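Local coordinates for protein MdbA (Actinomyces oris, PDB 4Z7X) that probably catalyses disulfide bond formation in exported proteins as a thiol-disulfide oxidoreductase, serving a pathway linked to sortase-mediated pilus assembly, at residues P57-Y62 with I90-H95. Residues are numbered along the deposited sequence; the frame is centred on the assembly and turned at random.
Sequences PVLDIY and ITLALH
H95 of strand 91-95 lies between D60 and Y62 of strand 58-62; the two strands run parallel and adjacent in the central sheet of a thioredoxin fold. They belong to a beta-alpha-beta unit whose connecting helix, 68-86, begins near the CxxC pair expected in this family. At its edge, the imidazole donates NE2-H to D60 OD1 in a nearly straight bond (2.8 Å); the oxygen lies close to the ring plane, while NE2 approaches from above the carboxylate plane, the two planes standing 70° apart. One face of the same imidazole takes the Y62 ring in an offset stack, centroids 4.0 Å apart and planes tilted by 19°. H95 CB also sits over the phenol face as a CH-pi contact, 3.7 Å from the centroid. The histidine's first torsion, -60°, sets CG opposite its carbonyl carbon and points the ring back along its own strand, bringing NE2 to D60 OD1. Bond and stack together should restrict its rotation. A93, with only a methyl on this face, lets the carboxylate in: its CB is 3.3 Å from D60 OD1.

On the other face L59, I61, L92 and L94 form an apolar layer, which I90 joins through CD1 from just before its strand. L92 CD1 lies 3.8 Å from I61 CD1, and L59 CD2 meets I90 CD1; helix 68-86 packs here through F73, I81 and L84. Backbone bonds join the strands, L59 and I61 each giving N-H to the partner strand and accepting one through O. Strand 198-201 flanks 58-62, and strand 41-43 flanks 91-95. At the start of the ladder, T91 N donates to P57 O, while T91 OG1 bonds to A56 O; P57 O also receives a CA-H contact from I90 CA at 3.4 Å.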
loop_
_atom_site.group_PDB
_atom_site.type_symbol
_atom_site.label_atom_id
_atom_site.label_comp_id
_atom_site.label_asym_id
_atom_site.label_seq_id
_atom_site.Cartn_x
_atom_site.Cartn_y
_atom_site.Cartn_z
ATOM N N PRO A 57 -12.913 -5.626 10.475
ATOM C CA PRO A 57 -11.727 -5.360 11.254
ATOM C C PRO A 57 -10.558 -4.944 10.384
ATOM O O PRO A 57 -10.509 -5.264 9.197
ATOM C CB PRO A 57 -11.402 -6.733 11.861
ATOM C CG PRO A 57 -12.577 -7.550 11.685
ATOM C CD PRO A 57 -13.157 -7.086 10.408
ATOM N N VAL A 58 -9.613 -4.275 10.996
ATOM C CA VAL A 58 -8.467 -3.724 10.311
ATOM C C VAL A 58 -7.402 -4.751 9.992
ATOM O O VAL A 58 -6.864 -5.399 10.896
ATOM C CB VAL A 58 -7.868 -2.531 11.094
ATOM C CG1 VAL A 58 -6.684 -1.966 10.339
ATOM C CG2 VAL A 58 -8.928 -1.449 11.276
ATOM N N LEU A 59 -7.029 -4.809 8.707
ATOM C CA LEU A 59 -5.843 -5.563 8.249
ATOM C C LEU A 59 -4.787 -4.536 7.825
ATOM O O LEU A 59 -4.983 -3.803 6.836
ATOM C CB LEU A 59 -6.173 -6.455 7.062
ATOM C CG LEU A 59 -5.055 -7.324 6.522
ATOM C CD1 LEU A 59 -4.704 -8.449 7.488
ATOM C CD2 LEU A 59 -5.483 -7.864 5.154
ATOM N N ASP A 60 -3.705 -4.460 8.605
ATOM C CA ASP A 60 -2.631 -3.499 8.369
ATOM C C ASP A 60 -1.521 -4.238 7.639
ATOM O O ASP A 60 -1.066 -5.294 8.116
ATOM C CB ASP A 60 -2.027 -3.048 9.718
ATOM C CG ASP A 60 -2.891 -2.093 10.483
ATOM O OD1 ASP A 60 -3.185 -1.035 9.933
ATOM O OD2 ASP A 60 -3.264 -2.384 11.667
ATOM N N ILE A 61 -1.046 -3.684 6.541
ATOM C CA ILE A 61 0.091 -4.201 5.819
ATOM C C ILE A 61 1.185 -3.116 5.709
ATOM O O ILE A 61 0.977 -2.090 5.096
ATOM C CB ILE A 61 -0.273 -4.699 4.399
ATOM C CG1 ILE A 61 -1.424 -5.755 4.486
ATOM C CG2 ILE A 61 0.949 -5.305 3.745
ATOM C CD1 ILE A 61 -1.958 -6.222 3.165
ATOM N N TYR A 62 2.317 -3.415 6.336
ATOM C CA TYR A 62 3.528 -2.595 6.254
ATOM C C TYR A 62 4.392 -3.176 5.144
ATOM O O TYR A 62 4.714 -4.384 5.153
ATOM C CB TYR A 62 4.308 -2.571 7.583
ATOM C CG TYR A 62 3.640 -1.801 8.672
ATOM C CD1 TYR A 62 2.603 -2.345 9.435
ATOM C CD2 TYR A 62 4.052 -0.523 8.962
ATOM C CE1 TYR A 62 1.990 -1.591 10.432
ATOM C CE2 TYR A 62 3.474 0.222 9.977
ATOM C CZ TYR A 62 2.440 -0.310 10.705
ATOM O OH TYR A 62 1.824 0.433 11.705
ATOM N N ILE A 90 -13.052 -6.726 5.605
ATOM C CA ILE A 90 -11.907 -6.049 6.228
ATOM C C ILE A 90 -11.929 -4.553 5.927
ATOM O O ILE A 90 -12.524 -4.109 4.939
ATOM C CB ILE A 90 -10.545 -6.582 5.743
ATOM C CG1 ILE A 90 -10.338 -6.364 4.238
ATOM C CG2 ILE A 90 -10.367 -8.060 6.104
ATOM C CD1 ILE A 90 -8.941 -6.799 3.773
ATOM N N THR A 91 -11.225 -3.815 6.767
ATOM C CA THR A 91 -10.751 -2.477 6.452
ATOM C C THR A 91 -9.246 -2.654 6.168
ATOM O O THR A 91 -8.528 -3.150 7.002
ATOM C CB THR A 91 -10.920 -1.576 7.669
ATOM O OG1 THR A 91 -12.312 -1.423 7.948
ATOM C CG2 THR A 91 -10.283 -0.236 7.437
ATOM N N LEU A 92 -8.818 -2.314 4.971
ATOM C CA LEU A 92 -7.416 -2.471 4.562
ATOM C C LEU A 92 -6.665 -1.176 4.845
ATOM O O LEU A 92 -7.074 -0.100 4.395
ATOM C CB LEU A 92 -7.314 -2.833 3.077
ATOM C CG LEU A 92 -5.896 -2.975 2.528
ATOM C CD1 LEU A 92 -5.210 -4.199 3.126
ATOM C CD2 LEU A 92 -5.869 -3.077 1.015
ATOM N N ALA A 93 -5.546 -1.299 5.552
ATOM C CA ALA A 93 -4.682 -0.152 5.774
ATOM C C ALA A 93 -3.281 -0.455 5.263
ATOM O O ALA A 93 -2.658 -1.435 5.693
ATOM C CB ALA A 93 -4.636 0.196 7.254
ATOM N N LEU A 94 -2.821 0.352 4.314
ATOM C CA LEU A 94 -1.523 0.167 3.661
ATOM C C LEU A 94 -0.548 1.165 4.232
ATOM O O LEU A 94 -0.833 2.345 4.243
ATOM C CB LEU A 94 -1.629 0.330 2.151
ATOM C CG LEU A 94 -2.493 -0.717 1.439
ATOM C CD1 LEU A 94 -2.580 -0.448 -0.051
ATOM C CD2 LEU A 94 -2.006 -2.108 1.679
ATOM N N HIS A 95 0.585 0.651 4.729
ATOM C CA HIS A 95 1.596 1.464 5.425
ATOM C C HIS A 95 2.924 1.392 4.665
ATOM O O HIS A 95 3.623 0.394 4.766
ATOM C CB HIS A 95 1.846 0.962 6.843
ATOM C CG HIS A 95 0.661 0.961 7.751
ATOM N ND1 HIS A 95 0.538 1.827 8.826
ATOM C CD2 HIS A 95 -0.432 0.155 7.788
ATOM C CE1 HIS A 95 -0.582 1.553 9.480
ATOM N NE2 HIS A 95 -1.181 0.533 8.883
#